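Local atomic coordinates of multisubunit Na+/H+ antiporter, A subunit (Anoxybacillus flavithermus, PDB entry 6Z16), a protein that probably takes part in sodium/proton exchange across the cell membrane as the A subunit of an Mrp-type multisubunit antiporter. Residues A[685-690]-A[701-706]; A[670-675]-A[715-720]; A[357-362]-A[440-445]; A[339-344]-A[436-441]. All coordinates share one frame; numbering follows the deposited sequence.

Contact 1: A[685-690]-A[701-706]; sequences AVALFF and TQLVIE. With K (potassium ion), chain V.
Gln702 lies across Ala687 and the rim of the Phe690 ring, in a buried pairing between two helices that form an antiparallel hairpin in the MbhD-like part of the chain. The short axes of 685-690 and 701-706 run 171° to each other and come within 9.0 Å. Apolar packing is centred on Ala687, the residue whose CA faces that of Gln702. Its methyl group meets Leu703 through a contact from CB to CD2 of 3.8 Å, and the CG methylene of Gln702 lies equally close on it. The CA atoms of Ala687 and Gln702 are 5.7 Å apart, a close approach that the small methyl fits.

The aromatic contact is made by the edge of Phe690. Gln702 CB lies in the plane of that ring, at the rim, 4.0 Å from Phe690 CD2. The two side chains cross at about a right angle, with the ring and amide planes 57° apart.

The polar part belongs to the ion. CG of Gln702 is anti to the backbone N (chi1 -175°) and the chain bends at chi2, which carries the amide past Phe690 to the potassium ion. A polar side chain of a neighbouring protein chain also binds this ion, so the hairpin and that chain share it. A leucine in its place would remove the amide from the site and would probably leave the potassium ion without its ligand from these two segments. Beside the same ion, the methyl CG1 of Val686 stands 4.0 Å from the potassium.

Contact 2: A[670-675]-A[715-720]; sequences KSRLTA and LCFYHL. With PTY (phosphatidylethanolamine), chain Q.
Phe717 lays its ring against Leu673 and the root of Arg672, and its side chain can be followed outward from CB. CB points toward 670-675, and with CG anti to the backbone N (chi1 179°) the ring reaches Leu673. CG already has Leu673 CD2 beside it at 4.0 Å. Along one edge of the ring, CD2 and CE2 lie under the leucine: Leu673 CG sits over the face, 3.8 Å from the ring centroid, in a CH-pi contact. At the opposite edge CE1 meets Arg672 CB at 3.7 Å, obliquely and from the same side of the ring as the leucine, and at the tip CZ is again against Leu673 CG. An alanine here would probably strip Leu673 of this aromatic face and open a gap between the helix ends.

Further along, Arg672 NE touches Leu720 CD1 at 3.4 Å, the two side chains coming from opposite directions. His719 turns to the lipid: ND1 donates to Leu715 O (171°) and NE2 to phosphate O11 of phosphatidylethanolamine at 3.2 Å, consistent with a protonated imidazole. Phe717 thus closes the open end of the antiparallel hairpin of helices 672-692 and 696-717, beside a lipid headgroup site.

Contact 3: A[357-362]-A[440-445]; sequences NVFMVA and LRAKDV
Val358 and Phe359 supply the whole face of 357-362 that meets the loop 440-445, in the antiporter-like transmembrane domain of the NADH:quinone oxidoreductase/Mrp family. The aliphatic part is a crossing of Val358 over the root of Arg441, the two side chains lying at about a right angle. Val358 CG2, anti to its own backbone N, touches Arg441 CB at 3.8 Å and rests almost as near to CG. Beyond CG the arginine chain bends at chi2 and the guanidinium turns off from the contact, so only the methylene stem takes part in this packing.

The aromatic part is made by the edge of Phe359. CE1 lies 3.8 Å from Ala442 CA, with the alanine methyl also in the ring plane, and CZ reaches Val445 CG1 at 3.9 Å. Two residues of the loop therefore line up along one rim of the ring. Above one of its faces stands CG1 of the preceding Val358, offset toward the rim.

No hydrogen bond joins the two segments. Within 357-362, Val361 N donates to Val358 O at 3.0 Å in the turn leading into helix 360-391.

The contact lies at the surface, where the loop runs from helix 428-440 to helix 451-472. Ile344 of helix 323-347 packs against both Phe359 and Ala442, and so ties the loop and the approach to helix 360-391 to that helix.

Contact 4: A[339-344]-A[436-441]; sequences TSLLGI and FTAMLR
Met439 of helix 428-440 reaches over to helix 323-347 with its methyl end, which settles against Ser340, Leu341 and Ile344. The side chain starts with CG beside the backbone N and bends at chi2 (-61°), a shape that aims SD and CE across the gap between the helices. CE meets Ile344 CG1 at 3.8 Å, with the two side chains slanting past one another. The same methyl lies 3.7 Å from Ser340 OG and 4.1 Å from Leu341 CD2, so CE touches three residues on one side of helix 323-347.

Ala438, one residue earlier, presents its methyl directly to the leucine: CB and Leu341 CD2 are 3.8 Å apart. Leu341 thus spans both residues through one branch.

The short axes of 339-344 and 436-440 cross at 46° and pass 10.6 Å apart, a spacing bridged by the longer side chains. Ala362 of helix 360-391 packs against both Ala438 and Ile344, adding a third helix to this buried cluster of the antiporter-like transmembrane domain.

Ser340 OG, the polar atom here, is satisfied by Leu337 O on its own helix and meets Met439 only by van der Waals contact. With no hydrogen bond between the segments, the join rests on methyl and methylene groups fitting around the flexible thioether.

The four contacts form two pairs on opposite sides of the chain's centre, with some 87 to 93 Å between centres across the divide. Contacts 1 and 2 are two levels of one hairpin, helices 672-692 and 696-717, their centres 22 Å apart and their nearest atoms about 9 Å apart: one level meets the potassium ion, the other a phosphatidylethanolamine headgroup. Contacts 3 and 4 touch, with centres only 7 Å apart. Ile344 CG2 of contact 4 meets Phe359 CD1 of contact 3 at 3.7 Å, and the methyls of Ala362 and Ala438 adjoin as well. Both lie in the antiporter-type transmembrane region, and Val445 comes within about 5 Å of a separate bound lipid.

Contact 1: A[685-690]-A[701-706]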
# COMPACT_ATOMS: atom_id res chain seq x y z
N ALA A 685 10.02 -32.66 -28.19
CA ALA A 685 8.76 -33.23 -28.65
C ALA A 685 8.20 -34.27 -27.68
O ALA A 685 6.98 -34.47 -27.65
CB ALA A 685 8.96 -33.83 -30.03
N VAL A 686 9.04 -34.91 -26.87
CA VAL A 686 8.52 -35.72 -25.77
C VAL A 686 7.84 -34.82 -24.74
O VAL A 686 6.79 -35.17 -24.18
CB VAL A 686 9.64 -36.58 -25.15
CG1 VAL A 686 9.23 -37.19 -23.82
CG2 VAL A 686 10.00 -37.71 -26.08
N ALA A 687 8.40 -33.62 -24.52
CA ALA A 687 7.73 -32.62 -23.70
C ALA A 687 6.39 -32.19 -24.30
O ALA A 687 5.42 -31.96 -23.57
CB ALA A 687 8.63 -31.41 -23.50
N LEU A 688 6.32 -32.10 -25.63
CA LEU A 688 5.05 -31.74 -26.25
C LEU A 688 4.03 -32.89 -26.17
O LEU A 688 2.83 -32.63 -26.09
CB LEU A 688 5.28 -31.30 -27.70
CG LEU A 688 4.09 -30.74 -28.47
CD1 LEU A 688 3.51 -29.53 -27.75
CD2 LEU A 688 4.52 -30.36 -29.87
N PHE A 689 4.50 -34.14 -26.18
CA PHE A 689 3.62 -35.26 -25.84
C PHE A 689 3.10 -35.16 -24.42
O PHE A 689 1.94 -35.47 -24.15
CB PHE A 689 4.33 -36.61 -26.00
CG PHE A 689 4.37 -37.13 -27.40
CD1 PHE A 689 3.21 -37.54 -28.03
CD2 PHE A 689 5.58 -37.30 -28.06
CE1 PHE A 689 3.24 -38.06 -29.30
CE2 PHE A 689 5.61 -37.83 -29.33
CZ PHE A 689 4.44 -38.21 -29.95
N PHE A 690 3.98 -34.77 -23.48
CA PHE A 690 3.58 -34.62 -22.09
C PHE A 690 2.52 -33.53 -21.92
O PHE A 690 1.60 -33.67 -21.11
CB PHE A 690 4.80 -34.31 -21.23
CG PHE A 690 5.69 -35.49 -20.99
CD1 PHE A 690 5.21 -36.78 -21.10
CD2 PHE A 690 7.03 -35.30 -20.67
CE1 PHE A 690 6.03 -37.87 -20.89
CE2 PHE A 690 7.86 -36.38 -20.45
CZ PHE A 690 7.36 -37.66 -20.56
N THR A 701 9.47 -29.99 -16.22
CA THR A 701 10.75 -30.60 -15.87
C THR A 701 11.46 -31.16 -17.09
O THR A 701 12.69 -31.07 -17.18
CB THR A 701 10.53 -31.68 -14.83
OG1 THR A 701 9.59 -32.64 -15.34
CG2 THR A 701 9.96 -31.08 -13.56
N GLN A 702 10.70 -31.69 -18.05
CA GLN A 702 11.28 -32.25 -19.26
C GLN A 702 11.94 -31.18 -20.11
O GLN A 702 13.05 -31.39 -20.62
CB GLN A 702 10.19 -32.97 -20.06
CG GLN A 702 10.69 -33.71 -21.28
CD GLN A 702 11.43 -34.97 -20.94
OE1 GLN A 702 11.02 -35.73 -20.07
NE2 GLN A 702 12.55 -35.21 -21.61
N LEU A 703 11.29 -30.02 -20.26
CA LEU A 703 11.86 -28.92 -21.04
C LEU A 703 13.16 -28.42 -20.43
O LEU A 703 14.18 -28.27 -21.14
CB LEU A 703 10.85 -27.78 -21.16
CG LEU A 703 9.63 -27.97 -22.05
CD1 LEU A 703 8.62 -26.90 -21.75
CD2 LEU A 703 10.00 -27.91 -23.49
N VAL A 704 13.17 -28.20 -19.11
CA VAL A 704 14.38 -27.66 -18.48
C VAL A 704 15.52 -28.68 -18.50
O VAL A 704 16.67 -28.35 -18.83
CB VAL A 704 14.07 -27.17 -17.06
CG1 VAL A 704 15.33 -26.71 -16.37
CG2 VAL A 704 13.11 -26.03 -17.14
N ILE A 705 15.21 -29.94 -18.19
CA ILE A 705 16.23 -30.98 -18.14
C ILE A 705 16.79 -31.28 -19.52
O ILE A 705 18.01 -31.49 -19.66
CB ILE A 705 15.65 -32.21 -17.42
CG1 ILE A 705 15.57 -31.92 -15.92
CG2 ILE A 705 16.44 -33.47 -17.68
CD1 ILE A 705 14.76 -32.89 -15.15
N GLU A 706 15.96 -31.23 -20.57
CA GLU A 706 16.51 -31.43 -21.91
C GLU A 706 17.36 -30.26 -22.36
O GLU A 706 18.35 -30.48 -23.06
CB GLU A 706 15.40 -31.69 -22.93
CG GLU A 706 14.80 -33.05 -22.76
CD GLU A 706 15.80 -34.17 -22.99
OE1 GLU A 706 16.62 -34.06 -23.92
OE2 GLU A 706 15.79 -35.14 -22.20
K K V . 11.99 -38.29 -21.14

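Contact 2: A[670-675]-A[715-720]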
# COMPACT_ATOMS: atom_id res chain seq x y z
N LYS A 670 25.30 -37.94 -40.62
CA LYS A 670 26.72 -38.09 -40.86
C LYS A 670 27.54 -37.44 -39.76
O LYS A 670 28.48 -38.05 -39.24
CB LYS A 670 27.09 -37.52 -42.23
CG LYS A 670 26.54 -38.33 -43.39
CD LYS A 670 26.97 -37.77 -44.73
CE LYS A 670 26.41 -38.62 -45.87
NZ LYS A 670 26.81 -38.12 -47.22
N SER A 671 27.20 -36.22 -39.38
CA SER A 671 27.91 -35.54 -38.32
C SER A 671 27.24 -35.79 -36.97
O SER A 671 26.13 -36.30 -36.88
CB SER A 671 28.01 -34.04 -38.60
OG SER A 671 28.72 -33.38 -37.57
N ARG A 672 27.95 -35.42 -35.91
CA ARG A 672 27.47 -35.67 -34.55
C ARG A 672 26.64 -34.53 -33.99
O ARG A 672 25.77 -34.77 -33.14
CB ARG A 672 28.66 -35.98 -33.64
CG ARG A 672 29.22 -37.37 -33.87
CD ARG A 672 30.35 -37.71 -32.95
NE ARG A 672 31.56 -36.97 -33.29
CZ ARG A 672 32.48 -37.40 -34.13
NH1 ARG A 672 32.34 -38.57 -34.72
NH2 ARG A 672 33.56 -36.66 -34.39
N LEU A 673 26.88 -33.29 -34.45
CA LEU A 673 26.02 -32.17 -34.08
C LEU A 673 24.59 -32.37 -34.55
O LEU A 673 23.65 -31.95 -33.88
CB LEU A 673 26.54 -30.86 -34.67
CG LEU A 673 27.78 -30.19 -34.09
CD1 LEU A 673 28.18 -29.04 -34.98
CD2 LEU A 673 27.48 -29.69 -32.70
N THR A 674 24.42 -33.01 -35.71
CA THR A 674 23.09 -33.30 -36.22
C THR A 674 22.36 -34.29 -35.31
O THR A 674 21.17 -34.12 -35.03
CB THR A 674 23.19 -33.84 -37.64
OG1 THR A 674 23.98 -32.93 -38.43
CG2 THR A 674 21.82 -33.97 -38.27
N ALA A 675 23.08 -35.28 -34.79
CA ALA A 675 22.49 -36.21 -33.85
C ALA A 675 22.21 -35.56 -32.50
O ALA A 675 21.22 -35.90 -31.85
CB ALA A 675 23.40 -37.43 -33.67
N LEU A 715 28.86 -29.37 -24.69
CA LEU A 715 30.12 -29.41 -23.96
C LEU A 715 30.98 -30.59 -24.41
O LEU A 715 32.17 -30.43 -24.69
CB LEU A 715 29.85 -29.51 -22.47
CG LEU A 715 31.06 -29.85 -21.60
CD1 LEU A 715 32.06 -28.70 -21.50
CD2 LEU A 715 30.62 -30.37 -20.25
N CYS A 716 30.37 -31.77 -24.49
CA CYS A 716 31.13 -32.97 -24.82
C CYS A 716 31.58 -33.02 -26.28
O CYS A 716 32.58 -33.67 -26.58
CB CYS A 716 30.28 -34.20 -24.47
SG CYS A 716 31.13 -35.78 -24.58
N PHE A 717 30.88 -32.32 -27.18
CA PHE A 717 31.25 -32.35 -28.60
C PHE A 717 32.52 -31.57 -28.87
O PHE A 717 33.49 -32.12 -29.40
CB PHE A 717 30.11 -31.80 -29.46
CG PHE A 717 30.43 -31.77 -30.94
CD1 PHE A 717 30.35 -32.93 -31.69
CD2 PHE A 717 30.83 -30.60 -31.56
CE1 PHE A 717 30.66 -32.91 -33.04
CE2 PHE A 717 31.15 -30.58 -32.90
CZ PHE A 717 31.06 -31.73 -33.65
N TYR A 718 32.54 -30.28 -28.54
CA TYR A 718 33.59 -29.37 -29.00
C TYR A 718 34.95 -29.61 -28.36
O TYR A 718 35.88 -28.87 -28.68
CB TYR A 718 33.18 -27.92 -28.75
CG TYR A 718 32.12 -27.40 -29.69
CD1 TYR A 718 32.45 -27.00 -30.98
CD2 TYR A 718 30.80 -27.28 -29.29
CE1 TYR A 718 31.50 -26.53 -31.85
CE2 TYR A 718 29.83 -26.81 -30.15
CZ TYR A 718 30.19 -26.43 -31.43
OH TYR A 718 29.24 -25.95 -32.30
N HIS A 719 35.10 -30.59 -27.48
CA HIS A 719 36.41 -30.98 -26.96
C HIS A 719 36.84 -32.35 -27.45
O HIS A 719 37.69 -32.99 -26.82
CB HIS A 719 36.41 -30.94 -25.43
CG HIS A 719 36.25 -29.56 -24.87
ND1 HIS A 719 35.02 -29.01 -24.60
CD2 HIS A 719 37.17 -28.62 -24.55
CE1 HIS A 719 35.19 -27.79 -24.13
NE2 HIS A 719 36.48 -27.53 -24.09
N LEU A 720 36.27 -32.82 -28.56
CA LEU A 720 36.80 -34.00 -29.23
C LEU A 720 38.20 -33.70 -29.76
O LEU A 720 38.47 -32.57 -30.19
CB LEU A 720 35.89 -34.43 -30.37
CG LEU A 720 34.61 -35.17 -29.99
CD1 LEU A 720 33.70 -35.31 -31.18
CD2 LEU A 720 34.97 -36.52 -29.46
C1 PTY Q . 32.60 -23.86 -22.15
C2 PTY Q . 37.13 -24.37 -19.82
C3 PTY Q . 36.41 -25.21 -20.90
O4 PTY Q . 31.51 -24.75 -21.84
C5 PTY Q . 34.58 -23.65 -23.68
C6 PTY Q . 33.36 -24.46 -23.31
O7 PTY Q . 32.47 -24.53 -24.46
C8 PTY Q . 31.94 -25.72 -24.77
O10 PTY Q . 32.20 -26.74 -24.19
C11 PTY Q . 31.01 -25.62 -25.94
C12 PTY Q . 29.72 -24.86 -25.68
C13 PTY Q . 28.80 -25.54 -24.68
C14 PTY Q . 27.33 -25.27 -24.93
C15 PTY Q . 26.92 -23.82 -24.75
C16 PTY Q . 25.90 -23.35 -25.77
C17 PTY Q . 24.59 -24.10 -25.78
C18 PTY Q . 23.69 -23.83 -24.59
C19 PTY Q . 22.21 -23.89 -24.90
C20 PTY Q . 21.77 -25.21 -25.52
C21 PTY Q . 20.29 -25.27 -25.83
C22 PTY Q . 19.84 -24.27 -26.87
C30 PTY Q . 30.98 -24.67 -20.62
C31 PTY Q . 29.92 -25.71 -20.42
O30 PTY Q . 31.33 -23.88 -19.79
C32 PTY Q . 28.74 -25.25 -19.58
C33 PTY Q . 27.75 -24.42 -20.37
C34 PTY Q . 26.48 -24.07 -19.60
C35 PTY Q . 25.44 -23.39 -20.47
C36 PTY Q . 24.05 -23.36 -19.87
C37 PTY Q . 22.97 -23.12 -20.91
C38 PTY Q . 21.57 -23.01 -20.36
C39 PTY Q . 21.12 -24.22 -19.56
C40 PTY Q . 19.61 -24.27 -19.36
C41 PTY Q . 19.04 -23.06 -18.66
C42 PTY Q . 19.48 -22.95 -17.22
C43 PTY Q . 19.01 -24.09 -16.36
C44 PTY Q . 19.71 -24.17 -15.03
P1 PTY Q . 37.19 -24.31 -23.31
O11 PTY Q . 37.30 -25.27 -22.04
O12 PTY Q . 37.24 -22.89 -22.79
O13 PTY Q . 38.22 -24.64 -24.33
O14 PTY Q . 35.69 -24.55 -23.88
N1 PTY Q . 37.13 -22.95 -20.21

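Contact 3: A[357-362]-A[440-445]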
# COMPACT_ATOMS: atom_id res chain seq x y z
N ASN A 357 30.27 -122.64 3.55
CA ASN A 357 30.56 -121.34 4.16
C ASN A 357 32.03 -120.97 4.01
O ASN A 357 32.71 -120.58 4.97
CB ASN A 357 30.12 -121.32 5.63
CG ASN A 357 29.86 -119.92 6.13
OD1 ASN A 357 29.96 -118.95 5.38
ND2 ASN A 357 29.53 -119.81 7.41
N VAL A 358 32.53 -121.09 2.79
CA VAL A 358 33.97 -120.99 2.57
C VAL A 358 34.43 -119.54 2.39
O VAL A 358 35.54 -119.19 2.82
CB VAL A 358 34.37 -121.89 1.38
CG1 VAL A 358 33.73 -121.44 0.07
CG2 VAL A 358 35.89 -122.02 1.26
N PHE A 359 33.57 -118.67 1.85
CA PHE A 359 33.99 -117.32 1.47
C PHE A 359 34.33 -116.46 2.68
O PHE A 359 35.12 -115.51 2.53
CB PHE A 359 32.90 -116.63 0.66
CG PHE A 359 32.59 -117.29 -0.64
CD1 PHE A 359 33.44 -117.14 -1.73
CD2 PHE A 359 31.42 -118.01 -0.81
CE1 PHE A 359 33.15 -117.73 -2.93
CE2 PHE A 359 31.12 -118.60 -2.01
CZ PHE A 359 31.98 -118.46 -3.08
N MET A 360 33.79 -116.79 3.86
CA MET A 360 34.14 -116.12 5.11
C MET A 360 35.63 -116.17 5.40
O MET A 360 36.16 -115.22 6.00
CB MET A 360 33.39 -116.75 6.28
CG MET A 360 31.92 -116.43 6.33
SD MET A 360 31.14 -117.05 7.83
CE MET A 360 29.46 -116.45 7.61
N VAL A 361 36.30 -117.25 4.97
CA VAL A 361 37.75 -117.38 5.12
C VAL A 361 38.47 -116.20 4.50
O VAL A 361 39.41 -115.64 5.09
CB VAL A 361 38.22 -118.72 4.52
CG1 VAL A 361 39.73 -118.82 4.51
CG2 VAL A 361 37.62 -119.87 5.29
N ALA A 362 37.97 -115.74 3.34
CA ALA A 362 38.54 -114.59 2.63
C ALA A 362 38.57 -113.35 3.51
O ALA A 362 39.60 -112.67 3.56
CB ALA A 362 37.74 -114.32 1.36
N LEU A 440 41.08 -119.83 -4.79
CA LEU A 440 40.77 -121.06 -5.50
C LEU A 440 39.35 -121.55 -5.22
O LEU A 440 38.74 -122.17 -6.09
CB LEU A 440 41.78 -122.15 -5.15
CG LEU A 440 43.17 -122.00 -5.78
CD1 LEU A 440 44.13 -123.04 -5.26
CD2 LEU A 440 43.06 -122.08 -7.30
N ARG A 441 38.82 -121.27 -4.04
CA ARG A 441 37.46 -121.69 -3.74
C ARG A 441 36.41 -120.69 -4.23
O ARG A 441 35.21 -120.95 -4.06
CB ARG A 441 37.29 -121.93 -2.24
CG ARG A 441 38.22 -123.00 -1.70
CD ARG A 441 37.94 -124.35 -2.35
NE ARG A 441 38.82 -125.39 -1.84
CZ ARG A 441 38.90 -126.62 -2.36
NH1 ARG A 441 38.16 -126.94 -3.41
NH2 ARG A 441 39.72 -127.51 -1.83
N ALA A 442 36.83 -119.58 -4.82
CA ALA A 442 35.92 -118.57 -5.33
C ALA A 442 35.64 -118.71 -6.82
O ALA A 442 34.77 -118.00 -7.34
CB ALA A 442 36.46 -117.16 -5.05
N LYS A 443 36.34 -119.59 -7.52
CA LYS A 443 36.08 -119.85 -8.93
C LYS A 443 35.04 -120.94 -9.14
O LYS A 443 34.77 -121.30 -10.29
CB LYS A 443 37.38 -120.23 -9.65
CG LYS A 443 37.92 -121.59 -9.26
CD LYS A 443 39.19 -121.92 -10.03
CE LYS A 443 39.74 -123.27 -9.62
NZ LYS A 443 38.82 -124.37 -10.01
N ASP A 444 34.45 -121.46 -8.07
CA ASP A 444 33.49 -122.55 -8.15
C ASP A 444 32.04 -122.06 -8.22
O ASP A 444 31.12 -122.87 -8.05
CB ASP A 444 33.67 -123.49 -6.96
CG ASP A 444 34.96 -124.27 -7.04
OD1 ASP A 444 35.43 -124.53 -8.17
OD2 ASP A 444 35.52 -124.62 -5.98
N VAL A 445 31.82 -120.77 -8.46
CA VAL A 445 30.48 -120.26 -8.71
C VAL A 445 30.29 -119.80 -10.15
O VAL A 445 29.15 -119.74 -10.62
CB VAL A 445 30.11 -119.12 -7.73
CG1 VAL A 445 30.10 -119.64 -6.30
CG2 VAL A 445 31.07 -117.95 -7.88

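Contact 4: A[339-344]-A[436-441]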
# COMPACT_ATOMS: atom_id res chain seq x y z
N THR A 339 41.99 -105.56 -0.79
CA THR A 339 40.64 -105.21 -1.24
C THR A 339 40.03 -106.28 -2.14
O THR A 339 38.81 -106.46 -2.11
CB THR A 339 40.63 -103.83 -1.90
OG1 THR A 339 39.29 -103.48 -2.26
CG2 THR A 339 41.48 -103.78 -3.12
N SER A 340 40.83 -107.05 -2.89
CA SER A 340 40.26 -108.18 -3.64
C SER A 340 39.73 -109.25 -2.69
O SER A 340 38.66 -109.84 -2.94
CB SER A 340 41.31 -108.76 -4.57
OG SER A 340 42.37 -109.34 -3.84
N LEU A 341 40.44 -109.50 -1.59
CA LEU A 341 39.91 -110.41 -0.57
C LEU A 341 38.65 -109.85 0.08
O LEU A 341 37.75 -110.62 0.43
CB LEU A 341 40.97 -110.70 0.48
CG LEU A 341 42.08 -111.62 -0.00
CD1 LEU A 341 43.19 -111.68 1.02
CD2 LEU A 341 41.51 -113.00 -0.25
N LEU A 342 38.56 -108.52 0.23
CA LEU A 342 37.33 -107.92 0.73
C LEU A 342 36.16 -108.10 -0.25
O LEU A 342 35.01 -108.26 0.18
CB LEU A 342 37.54 -106.43 1.01
CG LEU A 342 38.37 -106.05 2.23
CD1 LEU A 342 38.62 -104.56 2.25
CD2 LEU A 342 37.63 -106.49 3.49
N GLY A 343 36.44 -108.11 -1.55
CA GLY A 343 35.39 -108.39 -2.52
C GLY A 343 34.87 -109.81 -2.45
O GLY A 343 33.66 -110.05 -2.54
N ILE A 344 35.78 -110.78 -2.29
CA ILE A 344 35.33 -112.17 -2.13
C ILE A 344 34.57 -112.35 -0.81
O ILE A 344 33.56 -113.07 -0.73
CB ILE A 344 36.54 -113.12 -2.22
CG1 ILE A 344 37.33 -112.85 -3.50
CG2 ILE A 344 36.09 -114.57 -2.21
CD1 ILE A 344 36.55 -113.03 -4.77
N PHE A 436 45.51 -117.75 -1.42
CA PHE A 436 45.29 -118.73 -2.47
C PHE A 436 44.13 -119.67 -2.15
O PHE A 436 43.43 -120.11 -3.07
CB PHE A 436 46.56 -119.55 -2.76
CG PHE A 436 47.67 -118.76 -3.39
CD1 PHE A 436 47.50 -118.19 -4.65
CD2 PHE A 436 48.91 -118.67 -2.79
CE1 PHE A 436 48.52 -117.49 -5.25
CE2 PHE A 436 49.94 -117.97 -3.38
CZ PHE A 436 49.75 -117.38 -4.61
N THR A 437 43.90 -119.96 -0.87
CA THR A 437 42.75 -120.77 -0.49
C THR A 437 41.44 -120.04 -0.75
O THR A 437 40.47 -120.63 -1.21
CB THR A 437 42.86 -121.16 0.99
OG1 THR A 437 44.11 -121.83 1.21
CG2 THR A 437 41.74 -122.10 1.40
N ALA A 438 41.42 -118.72 -0.50
CA ALA A 438 40.22 -117.94 -0.76
C ALA A 438 39.99 -117.75 -2.25
O ALA A 438 38.84 -117.74 -2.70
CB ALA A 438 40.33 -116.59 -0.06
N MET A 439 41.06 -117.62 -3.03
CA MET A 439 40.88 -117.40 -4.46
C MET A 439 40.56 -118.68 -5.22
O MET A 439 39.83 -118.62 -6.21
CB MET A 439 42.12 -116.73 -5.05
CG MET A 439 42.26 -115.28 -4.63
SD MET A 439 40.83 -114.34 -5.20
CE MET A 439 41.06 -112.79 -4.34
N LEU A 440 41.08 -119.83 -4.79
CA LEU A 440 40.77 -121.06 -5.50
C LEU A 440 39.35 -121.55 -5.22
O LEU A 440 38.74 -122.17 -6.09
CB LEU A 440 41.78 -122.15 -5.15
CG LEU A 440 43.17 -122.00 -5.78
CD1 LEU A 440 44.13 -123.04 -5.26
CD2 LEU A 440 43.06 -122.08 -7.30
N ARG A 441 38.82 -121.27 -4.04
CA ARG A 441 37.46 -121.69 -3.74
C ARG A 441 36.41 -120.69 -4.23
O ARG A 441 35.21 -120.95 -4.06
CB ARG A 441 37.29 -121.93 -2.24
CG ARG A 441 38.22 -123.00 -1.70
CD ARG A 441 37.94 -124.35 -2.35
NE ARG A 441 38.82 -125.39 -1.84
CZ ARG A 441 38.90 -126.62 -2.36
NH1 ARG A 441 38.16 -126.94 -3.41
NH2 ARG A 441 39.72 -127.51 -1.83